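Local atomic coordinates of acyltransferase (Streptococcus pneumoniae, PDB entry 5UG1), a protein that probably transfers acetyl groups to the C6 hydroxyl of N-acetylmuramoyl residues in peptidoglycan, as the extracytoplasmic catalytic domain of the O-acetyltransferase OatA. Residues H86-T91 / Q169-K174. Numbering follows the deposited sequence.
Sequences HMILVT and QTAQDK
His86, at the start of strand 86-90, carries its imidazole ring up against the end of helix 150-171 and the turn that follows. From CB the side chain leaves with CG anti to the backbone N (chi1 -166°), which sets the ring against Ala171 and Lys174. The methyl of Ala171 packs against the CD2-NE2 bond from the same side of the ring as Ala171 O, its CB lying 3.4 Å from His86 NE2 and 3.5 Å from His86 CD2, while that carbonyl oxygen sits over the ring face. Farther round, His86 CE1 touches CB of Lys174 at 3.4 Å, an oblique approach. Both ring nitrogens are hydrogen-bonded beyond this pair of segments, NE2 with Thr123 OG1 of the neighbouring strand and ND1 with Pro175 O just after the turn, two bonds that fix the rotation of the ring. Beyond CB, the Lys174 chain bends at chi2 (-56°) and heads away, its NZ forming a salt bridge 3.6 Å from OD2 of Asp173. Ile88, two residues along the strand, adds a looser apolar touch, CD1 to Ala171 CB at 4.4 Å. Lys174 N bonds back to Ala171 O at 3.2 Å, closing a type I turn. The contact is helix-on-sheet packing in the atypical α/β-hydrolase fold: the C-terminal end of helix 150-171 and its exit turn rest on one face of the parallel five-stranded sheet.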
loop_
_atom_site.group_PDB
_atom_site.type_symbol
_atom_site.label_atom_id
_atom_site.label_comp_id
_atom_site.label_asym_id
_atom_site.label_seq_id
_atom_site.Cartn_x
_atom_site.Cartn_y
_atom_site.Cartn_z
ATOM N N HIS A 86 0.059 -13.368 4.322
ATOM C CA HIS A 86 1.127 -12.404 4.509
ATOM C C HIS A 86 0.616 -11.060 4.015
ATOM O O HIS A 86 -0.148 -10.995 3.050
ATOM C CB HIS A 86 2.395 -12.803 3.749
ATOM C CG HIS A 86 3.613 -12.028 4.160
ATOM N ND1 HIS A 86 4.551 -12.521 5.043
ATOM C CD2 HIS A 86 4.048 -10.796 3.802
ATOM C CE1 HIS A 86 5.509 -11.626 5.212
ATOM N NE2 HIS A 86 5.228 -10.568 4.472
ATOM N N MET A 87 1.023 -9.993 4.681
ATOM C CA MET A 87 0.469 -8.673 4.434
ATOM C C MET A 87 1.595 -7.719 4.087
ATOM O O MET A 87 2.640 -7.727 4.736
ATOM C CB MET A 87 -0.293 -8.173 5.662
ATOM C CG MET A 87 -1.014 -6.866 5.510
ATOM S SD MET A 87 -1.726 -6.398 7.112
ATOM C CE MET A 87 -3.352 -5.956 6.547
ATOM N N ILE A 88 1.381 -6.902 3.063
ATOM C CA ILE A 88 2.331 -5.864 2.675
ATOM C C ILE A 88 1.681 -4.502 2.888
ATOM O O ILE A 88 0.556 -4.271 2.433
ATOM C CB ILE A 88 2.784 -6.059 1.223
ATOM C CG1 ILE A 88 3.625 -7.326 1.150
ATOM C CG2 ILE A 88 3.554 -4.861 0.715
ATOM C CD1 ILE A 88 4.035 -7.625 -0.194
ATOM N N LEU A 89 2.380 -3.607 3.589
ATOM C CA LEU A 89 1.874 -2.268 3.872
ATOM C C LEU A 89 2.604 -1.257 2.993
ATOM O O LEU A 89 3.841 -1.174 3.033
ATOM C CB LEU A 89 2.049 -1.927 5.354
ATOM C CG LEU A 89 1.531 -2.972 6.346
ATOM C CD1 LEU A 89 1.899 -2.585 7.774
ATOM C CD2 LEU A 89 0.024 -3.176 6.209
ATOM N N VAL A 90 1.847 -0.480 2.212
ATOM C CA VAL A 90 2.418 0.552 1.349
ATOM C C VAL A 90 2.291 1.898 2.063
ATOM O O VAL A 90 1.179 2.403 2.271
ATOM C CB VAL A 90 1.739 0.580 -0.024
ATOM C CG1 VAL A 90 2.659 1.264 -1.042
ATOM C CG2 VAL A 90 1.394 -0.829 -0.480
ATOM N N THR A 91 3.429 2.488 2.441
ATOM C CA THR A 91 3.403 3.723 3.209
ATOM C C THR A 91 2.880 4.868 2.344
ATOM O O THR A 91 3.095 4.886 1.127
ATOM C CB THR A 91 4.792 4.075 3.745
ATOM O OG1 THR A 91 5.738 4.110 2.667
ATOM C CG2 THR A 91 5.256 3.070 4.842
ATOM N N GLN A 169 8.731 -9.712 -3.501
ATOM C CA GLN A 169 9.892 -10.596 -3.584
ATOM C C GLN A 169 10.518 -10.786 -2.212
ATOM O O GLN A 169 10.892 -11.902 -1.844
ATOM C CB GLN A 169 10.919 -10.046 -4.573
ATOM C CG GLN A 169 10.438 -10.046 -6.002
ATOM C CD GLN A 169 11.562 -9.806 -6.989
ATOM O OE1 GLN A 169 12.032 -8.674 -7.154
ATOM N NE2 GLN A 169 12.007 -10.874 -7.648
ATOM N N THR A 170 10.632 -9.699 -1.440
ATOM C CA THR A 170 11.125 -9.798 -0.068
ATOM C C THR A 170 10.268 -10.747 0.758
ATOM O O THR A 170 10.795 -11.572 1.517
ATOM C CB THR A 170 11.143 -8.411 0.581
ATOM O OG1 THR A 170 12.045 -7.547 -0.124
ATOM C CG2 THR A 170 11.549 -8.507 2.051
ATOM N N ALA A 171 8.944 -10.650 0.618
ATOM C CA ALA A 171 8.015 -11.424 1.428
ATOM C C ALA A 171 7.938 -12.887 1.016
ATOM O O ALA A 171 7.276 -13.666 1.711
ATOM C CB ALA A 171 6.611 -10.810 1.371
ATOM N N GLN A 172 8.622 -13.277 -0.065
ATOM C CA GLN A 172 8.458 -14.614 -0.622
ATOM C C GLN A 172 8.828 -15.704 0.382
ATOM O O GLN A 172 8.129 -16.716 0.493
ATOM C CB GLN A 172 9.305 -14.746 -1.888
ATOM C CG GLN A 172 8.922 -15.906 -2.796
ATOM C CD GLN A 172 7.827 -15.538 -3.781
ATOM O OE1 GLN A 172 7.169 -14.505 -3.639
ATOM N NE2 GLN A 172 7.630 -16.381 -4.790
ATOM N N ASP A 173 9.924 -15.530 1.107
ATOM C CA ASP A 173 10.410 -16.572 2.005
ATOM C C ASP A 173 9.853 -16.446 3.416
ATOM O O ASP A 173 10.204 -17.259 4.282
ATOM C CB ASP A 173 11.943 -16.549 2.065
ATOM C CG ASP A 173 12.484 -15.242 2.633
ATOM O OD1 ASP A 173 11.923 -14.181 2.291
ATOM O OD2 ASP A 173 13.461 -15.267 3.419
ATOM N N LYS A 174 8.989 -15.451 3.668
ATOM C CA LYS A 174 8.553 -15.052 4.996
ATOM C C LYS A 174 7.282 -15.792 5.379
ATOM O O LYS A 174 6.501 -16.178 4.506
ATOM C CB LYS A 174 8.302 -13.550 5.040
ATOM C CG LYS A 174 9.537 -12.695 4.783
ATOM C CD LYS A 174 10.690 -13.013 5.730
ATOM C CE LYS A 174 11.964 -12.208 5.373
ATOM N NZ LYS A 174 13.206 -12.815 5.981
#